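Esterase A (Caulobacter crescentus, PDB 5GKV) probably hydrolyses ester bonds as a serine hydrolase of the beta-lactamase and penicillin-binding protein family. Local coordinates at residues E32-D37 against V376-A381; A25-V30 against V53-M58; S346-D351 against S357-M362. All blocks are in the same frame, centred on the assembly; numbering follows the deposited sequence.

Contact 1 (E32-D37 against V376-A381)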
# COMPACT_ATOMS: atom_id res chain seq x y z
N GLU A 32 -11.41 -0.96 21.23
CA GLU A 32 -11.07 -1.47 22.55
C GLU A 32 -11.01 -2.99 22.57
O GLU A 32 -10.11 -3.57 23.17
CB GLU A 32 -12.07 -0.95 23.59
CG GLU A 32 -11.92 -1.59 24.96
CD GLU A 32 -12.97 -1.08 25.96
OE1 GLU A 32 -13.39 -1.88 26.83
OE2 GLU A 32 -13.34 0.11 25.87
N GLN A 33 -11.97 -3.66 21.92
CA GLN A 33 -11.96 -5.12 21.92
C GLN A 33 -10.75 -5.69 21.20
O GLN A 33 -10.24 -6.74 21.62
CB GLN A 33 -13.25 -5.66 21.30
CG GLN A 33 -13.40 -7.19 21.44
CD GLN A 33 -13.73 -7.59 22.87
OE1 GLN A 33 -14.51 -6.91 23.55
NE2 GLN A 33 -13.14 -8.69 23.34
N ASN A 34 -10.27 -5.04 20.12
CA ASN A 34 -9.05 -5.52 19.44
C ASN A 34 -7.87 -5.62 20.41
O ASN A 34 -7.01 -6.49 20.25
CB ASN A 34 -8.65 -4.60 18.27
CG ASN A 34 -9.51 -4.79 17.03
OD1 ASN A 34 -10.25 -5.77 16.91
ND2 ASN A 34 -9.43 -3.84 16.10
N PHE A 35 -7.80 -4.72 21.39
CA PHE A 35 -6.72 -4.78 22.37
C PHE A 35 -6.94 -5.85 23.44
O PHE A 35 -5.98 -6.22 24.13
CB PHE A 35 -6.54 -3.41 23.03
CG PHE A 35 -5.92 -2.39 22.11
CD1 PHE A 35 -4.54 -2.18 22.11
CD2 PHE A 35 -6.70 -1.67 21.21
CE1 PHE A 35 -3.95 -1.26 21.26
CE2 PHE A 35 -6.12 -0.75 20.33
CZ PHE A 35 -4.73 -0.53 20.36
N ALA A 36 -8.16 -6.38 23.58
CA ALA A 36 -8.41 -7.40 24.59
C ALA A 36 -7.69 -8.70 24.26
O ALA A 36 -7.47 -9.05 23.09
CB ALA A 36 -9.91 -7.67 24.72
N ASP A 37 -7.30 -9.42 25.32
CA ASP A 37 -6.66 -10.74 25.18
C ASP A 37 -5.41 -10.67 24.30
O ASP A 37 -5.15 -11.56 23.48
CB ASP A 37 -7.66 -11.78 24.65
CG ASP A 37 -8.99 -11.74 25.41
OD1 ASP A 37 -10.05 -11.58 24.75
OD2 ASP A 37 -8.95 -11.82 26.65
N VAL A 376 -10.79 -5.24 9.53
CA VAL A 376 -12.11 -5.47 8.94
C VAL A 376 -13.21 -5.12 9.94
O VAL A 376 -14.19 -4.45 9.59
CB VAL A 376 -12.22 -6.92 8.43
CG1 VAL A 376 -13.60 -7.18 7.86
CG2 VAL A 376 -11.14 -7.19 7.37
N ARG A 377 -13.07 -5.56 11.19
CA ARG A 377 -14.09 -5.27 12.20
C ARG A 377 -14.23 -3.77 12.42
O ARG A 377 -15.34 -3.28 12.64
CB ARG A 377 -13.73 -5.94 13.53
CG ARG A 377 -13.83 -7.46 13.57
CD ARG A 377 -13.70 -7.97 15.03
NE ARG A 377 -12.33 -7.85 15.54
CZ ARG A 377 -11.41 -8.81 15.44
NH1 ARG A 377 -11.72 -9.97 14.85
NH2 ARG A 377 -10.18 -8.63 15.93
N LEU A 378 -13.12 -3.03 12.39
CA LEU A 378 -13.18 -1.59 12.59
C LEU A 378 -13.91 -0.90 11.44
O LEU A 378 -14.78 -0.05 11.66
CB LEU A 378 -11.76 -1.00 12.74
CG LEU A 378 -11.06 -1.33 14.06
CD1 LEU A 378 -9.55 -0.99 13.99
CD2 LEU A 378 -11.74 -0.58 15.24
N ILE A 379 -13.58 -1.28 10.20
CA ILE A 379 -14.21 -0.68 9.04
C ILE A 379 -15.70 -1.02 9.01
O ILE A 379 -16.54 -0.18 8.68
CB ILE A 379 -13.49 -1.13 7.75
CG1 ILE A 379 -12.05 -0.57 7.74
CG2 ILE A 379 -14.25 -0.68 6.50
CD1 ILE A 379 -11.15 -1.21 6.68
N GLU A 380 -16.04 -2.25 9.37
CA GLU A 380 -17.45 -2.63 9.38
C GLU A 380 -18.22 -1.86 10.45
O GLU A 380 -19.34 -1.40 10.20
CB GLU A 380 -17.56 -4.15 9.58
CG GLU A 380 -17.04 -4.90 8.33
CD GLU A 380 -17.17 -6.41 8.41
OE1 GLU A 380 -17.27 -6.95 9.53
OE2 GLU A 380 -17.17 -7.06 7.33
N ALA A 381 -17.61 -1.63 11.61
CA ALA A 381 -18.25 -0.80 12.63
C ALA A 381 -18.42 0.63 12.15
O ALA A 381 -19.43 1.29 12.46
CB ALA A 381 -17.43 -0.82 13.92

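Contact 2 (A25-V30 against V53-M58)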
# COMPACT_ATOMS: atom_id res chain seq x y z
N ALA A 25 -19.56 5.53 18.18
CA ALA A 25 -19.25 4.81 19.41
C ALA A 25 -18.93 3.34 19.15
O ALA A 25 -18.10 2.76 19.85
CB ALA A 25 -20.40 4.93 20.42
N ALA A 26 -19.60 2.72 18.17
CA ALA A 26 -19.31 1.31 17.87
C ALA A 26 -17.85 1.11 17.45
O ALA A 26 -17.26 0.06 17.74
CB ALA A 26 -20.24 0.79 16.77
N VAL A 27 -17.26 2.09 16.77
CA VAL A 27 -15.86 1.97 16.38
C VAL A 27 -14.97 1.90 17.61
O VAL A 27 -14.08 1.06 17.70
CB VAL A 27 -15.46 3.12 15.44
CG1 VAL A 27 -13.99 2.99 15.06
CG2 VAL A 27 -16.33 3.09 14.18
N ARG A 28 -15.21 2.80 18.58
CA ARG A 28 -14.41 2.77 19.81
C ARG A 28 -14.56 1.44 20.53
O ARG A 28 -13.59 0.88 21.05
CB ARG A 28 -14.79 3.93 20.74
CG ARG A 28 -13.96 3.96 22.04
CD ARG A 28 -14.46 4.99 23.05
NE ARG A 28 -14.48 6.39 22.59
CZ ARG A 28 -13.51 7.29 22.77
NH1 ARG A 28 -12.37 6.96 23.39
NH2 ARG A 28 -13.66 8.53 22.33
N GLU A 29 -15.79 0.89 20.56
CA GLU A 29 -16.01 -0.40 21.21
C GLU A 29 -15.19 -1.51 20.55
O GLU A 29 -14.54 -2.31 21.24
CB GLU A 29 -17.49 -0.76 21.17
CG GLU A 29 -18.37 0.12 22.04
CD GLU A 29 -18.41 -0.34 23.48
OE1 GLU A 29 -18.15 -1.54 23.74
OE2 GLU A 29 -18.70 0.50 24.36
N VAL A 30 -15.25 -1.58 19.22
CA VAL A 30 -14.50 -2.60 18.49
C VAL A 30 -13.00 -2.40 18.66
O VAL A 30 -12.25 -3.37 18.87
CB VAL A 30 -14.90 -2.58 17.00
CG1 VAL A 30 -13.97 -3.48 16.17
CG2 VAL A 30 -16.37 -3.04 16.85
N VAL A 53 -11.10 13.86 8.69
CA VAL A 53 -10.98 12.79 9.69
C VAL A 53 -12.03 13.01 10.78
O VAL A 53 -12.08 14.07 11.41
CB VAL A 53 -9.57 12.75 10.28
CG1 VAL A 53 -9.50 11.78 11.46
CG2 VAL A 53 -8.56 12.35 9.21
N VAL A 54 -12.90 12.01 11.00
CA VAL A 54 -13.91 12.11 12.04
C VAL A 54 -13.65 11.16 13.21
O VAL A 54 -14.04 11.47 14.34
CB VAL A 54 -15.34 11.90 11.48
CG1 VAL A 54 -15.71 13.04 10.55
CG2 VAL A 54 -15.47 10.56 10.78
N VAL A 55 -12.99 10.03 12.98
CA VAL A 55 -12.57 9.12 14.04
C VAL A 55 -11.06 9.00 13.94
O VAL A 55 -10.52 8.79 12.86
CB VAL A 55 -13.21 7.73 13.91
CG1 VAL A 55 -12.70 6.78 15.03
CG2 VAL A 55 -14.74 7.82 13.90
N ASP A 56 -10.38 9.14 15.08
CA ASP A 56 -8.93 8.96 15.11
C ASP A 56 -8.60 8.43 16.50
O ASP A 56 -8.48 9.21 17.45
CB ASP A 56 -8.22 10.28 14.80
CG ASP A 56 -6.71 10.20 14.96
OD1 ASP A 56 -6.16 9.08 14.90
OD2 ASP A 56 -6.08 11.27 15.15
N LEU A 57 -8.48 7.11 16.62
CA LEU A 57 -8.29 6.45 17.91
C LEU A 57 -6.91 5.81 17.98
O LEU A 57 -6.45 5.21 17.01
CB LEU A 57 -9.35 5.38 18.15
CG LEU A 57 -10.77 5.88 18.34
CD1 LEU A 57 -11.68 4.68 18.40
CD2 LEU A 57 -10.88 6.73 19.60
N MET A 58 -6.30 5.90 19.16
CA MET A 58 -4.97 5.38 19.45
C MET A 58 -5.04 4.44 20.64
O MET A 58 -5.79 4.69 21.59
CB MET A 58 -3.99 6.52 19.77
CG MET A 58 -3.64 7.40 18.56
SD MET A 58 -2.92 8.97 19.11
CE MET A 58 -4.41 9.77 19.75

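Contact 3 (S346-D351 against S357-M362)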
# COMPACT_ATOMS: atom_id res chain seq x y z
N SER A 346 -1.92 -3.82 8.21
CA SER A 346 -2.29 -2.44 7.91
C SER A 346 -3.11 -2.35 6.62
O SER A 346 -3.08 -3.24 5.76
CB SER A 346 -1.05 -1.54 7.81
OG SER A 346 -0.31 -1.77 6.61
N CYS A 347 -3.83 -1.24 6.46
CA CYS A 347 -4.55 -1.02 5.21
C CYS A 347 -4.96 0.44 5.11
O CYS A 347 -5.00 1.16 6.12
CB CYS A 347 -5.79 -1.92 5.10
SG CYS A 347 -7.17 -1.39 6.18
N ALA A 348 -5.28 0.86 3.89
CA ALA A 348 -5.90 2.15 3.65
C ALA A 348 -6.84 2.00 2.46
O ALA A 348 -6.51 1.30 1.50
CB ALA A 348 -4.86 3.24 3.40
N PHE A 349 -8.00 2.64 2.54
CA PHE A 349 -8.98 2.47 1.47
C PHE A 349 -9.75 3.77 1.25
O PHE A 349 -9.84 4.63 2.13
CB PHE A 349 -9.97 1.35 1.80
CG PHE A 349 -10.94 1.72 2.89
CD1 PHE A 349 -10.56 1.64 4.23
CD2 PHE A 349 -12.21 2.20 2.58
CE1 PHE A 349 -11.44 2.02 5.25
CE2 PHE A 349 -13.10 2.58 3.60
CZ PHE A 349 -12.72 2.48 4.92
N ALA A 350 -10.37 3.85 0.06
CA ALA A 350 -11.26 4.93 -0.32
C ALA A 350 -12.56 4.35 -0.86
O ALA A 350 -12.55 3.33 -1.54
CB ALA A 350 -10.63 5.83 -1.40
N ASP A 351 -13.67 5.03 -0.57
CA ASP A 351 -14.98 4.64 -1.08
C ASP A 351 -15.58 5.88 -1.74
O ASP A 351 -16.20 6.71 -1.07
CB ASP A 351 -15.86 4.10 0.04
CG ASP A 351 -17.25 3.70 -0.43
OD1 ASP A 351 -17.60 3.94 -1.63
OD2 ASP A 351 -18.00 3.17 0.41
N SER A 357 -13.34 7.25 3.72
CA SER A 357 -12.02 6.63 3.59
C SER A 357 -11.55 6.24 4.98
O SER A 357 -12.10 6.69 5.99
CB SER A 357 -11.01 7.58 2.94
OG SER A 357 -10.90 8.74 3.74
N GLY A 358 -10.50 5.43 5.04
CA GLY A 358 -9.96 5.07 6.34
C GLY A 358 -8.62 4.40 6.24
O GLY A 358 -8.15 4.03 5.15
N ALA A 359 -7.99 4.22 7.40
CA ALA A 359 -6.74 3.47 7.45
C ALA A 359 -6.58 2.86 8.83
O ALA A 359 -6.94 3.48 9.84
CB ALA A 359 -5.54 4.37 7.13
N TYR A 360 -6.05 1.65 8.86
CA TYR A 360 -5.68 0.96 10.09
C TYR A 360 -4.17 0.74 10.04
O TYR A 360 -3.66 0.14 9.09
CB TYR A 360 -6.43 -0.36 10.20
CG TYR A 360 -5.93 -1.29 11.29
CD1 TYR A 360 -6.26 -1.07 12.63
CD2 TYR A 360 -5.17 -2.41 10.97
CE1 TYR A 360 -5.82 -1.93 13.63
CE2 TYR A 360 -4.73 -3.26 11.95
CZ TYR A 360 -5.06 -3.03 13.27
OH TYR A 360 -4.60 -3.90 14.24
N VAL A 361 -3.46 1.22 11.06
CA VAL A 361 -2.00 1.15 11.08
C VAL A 361 -1.59 0.59 12.44
O VAL A 361 -1.95 1.17 13.48
CB VAL A 361 -1.35 2.52 10.83
CG1 VAL A 361 0.17 2.40 10.93
CG2 VAL A 361 -1.76 3.05 9.42
N MET A 362 -0.87 -0.52 12.45
CA MET A 362 -0.54 -1.17 13.71
C MET A 362 0.87 -1.73 13.64
O MET A 362 1.46 -1.82 12.56
CB MET A 362 -1.54 -2.29 14.05
CG MET A 362 -1.32 -3.62 13.29
SD MET A 362 -1.25 -3.56 11.46
CE MET A 362 0.27 -4.47 11.18

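Contact 1 (E32-D37 against V376-A381)
Asn34 OD1 is gripped by two nitrogens of one guanidinium group. Asn34 OD1 accepts from Arg377 NH2 at 3.0 Å and from Arg377 NE at 3.2 Å. The grip is side-on, with OD1 at the edge of the guanidinium and only 3° out of its plane. The amide is turned 65° against that plane. The two donors therefore meet the oxygen differently: NE lies in the carbonyl plane, while NH2 stands well above it. Arg377 bends at its third torsion (chi3 -72°), which turns the guanidinium edge toward the amide.

The other end of the amide meets Leu378. Asn34 ND2 lies 3.5 Å from Leu378 CD1, and this leucine branch packs beside the nitrogen. ND2 donates to the backbone oxygen of Arg374, in the first turn of helix 373-384. Both ends of the amide are thus bonded to the same helix. Arg377 and Leu378 also pack on Val30, one turn back along helix 25-35.

The contact joins the N-terminal and C-terminal helices of the domain, which pack together on the sheet. Oxygen and nitrogen both have partners, so the buried amide is held against rotation, and the nearby positive charge would probably polarise its C=O.

Contact 2 (A25-V30 against V53-M58)
Leu57 CD1 presses against the helix backbone at Arg28, 3.6 Å from Arg28 CA. Leu57 CD1 also lies 4.0 Å from Arg28 CB. The leucine side chain reaches from the strand to the helix with its two methyls doing different work. CD1 fits against the start of the arginine side chain. Leu57 CD2 meets the far end, 4.1 Å from Arg28 NH1, and lies over one face of the guanidinium, offset toward its rim.

The Arg28 chain runs out extended through its first two torsions and then bends at chi3 (-59°), which brings the guanidinium back over the leucine. The two side chains cross at about a right angle. Arg28 also touches Ile16 and Cys20.

The helix is the N-terminal helix of the beta-lactamase fold, laid against one face of the central antiparallel sheet. Its 25-30 part runs nearly parallel to strand 53-58, with axes 18° apart and 9.9 Å at their closest. That spacing is filled by side chains from both elements. Val54 and Val55 form a classic beta bulge opposite Phe47 of the next strand. Val55 points toward the helix.

Val27 meets Val55 through one methyl each, Val27 CG1 to Val55 CG1 at 4.0 Å. Both valines set CG1 anti to the backbone N, and this puts CG1, and not CG2, at the partner. The side chains meet at a slant. Val27 CG1 also comes within 4.4 Å of Leu57 CD1, which links the two parts of the contact. Phe45, on the neighbouring strand, packs on Val27, while Ala382 of the C-terminal helix touches Val27 as well.

Contact 3 (S346-D351 against S357-M362)
This contact is an antiparallel beta hairpin within the central sheet of the beta-lactamase fold. Strands 347-351 and 356-362 pair between strand 338-341 and strand 42-49. Their axes are 4.7 Å apart at the closest.

Cys347 with Tyr360 and Phe349 with Gly358 are hydrogen-bonded pairs. Each makes two backbone bonds, for example Cys347 N to Tyr360 O at 3.0 Å and Gly358 N to Phe349 O at 3.1 Å. Between them lies the non-hydrogen-bonded pair Ala348 and Ala359, whose CB atoms are 4.0 Å apart. Ala350 with Ser357 is a second pair of this kind. The alanine side packs on helix 270-281, where Leu273 touches both Ala348 and Ala359. Ser357 OG bonds to the backbone oxygen of Ala274 in that helix.

Cys347, Phe349 and Tyr360 point to the other face, toward helix 373-384. Phe349 takes a chi1 of 72°, with CG between its backbone N and carbonyl carbon. This folds the ring across to the partner strand. One ring face covers the Ser357-Gly358 peptide, and Phe349 CE1 lies 3.5 Å from Gly358 N. The ring occupies the side of Gly358 where a CB would stand. Ile379 of the C-terminal helix touches the Phe349 side chain too. Tyr360 OH is bonded to Glu40 OE2.

The end of the pairing is closed by Ser346 and Met362. Ser346 OG bonds to Thr81 OG1, just before helix 82-95, probably in the region of the family's Ser-X-X-Lys motif. The first two torsions of Met362 (chi1 79°, chi2 -55°) carry its sulphur back to Ser346, just ahead of strand 347-351. Met362 SD comes to 3.3 Å from Ser346 N.

How the contacts relate
From the N terminus, helix 25-35 supplies a segment to contact 2 and then one to contact 1. Contact 2 closes first, over a short loop, when strand 52-60 returns beside the helix. Contact 1 closes only at helix 373-384, near the C terminus. Contacts 1 and 2 therefore cross. Contact 3, a local hairpin, is nested inside the long loop of contact 1 and follows contact 2 in series. Ala381 packs on Val27, joining contacts 1 and 2. Ile379 reaches Cys347, and Leu378 reaches Tyr360, so the C-terminal helix also joins contact 1 to contact 3. Contacts 2 and 3 do not touch but share the sheet.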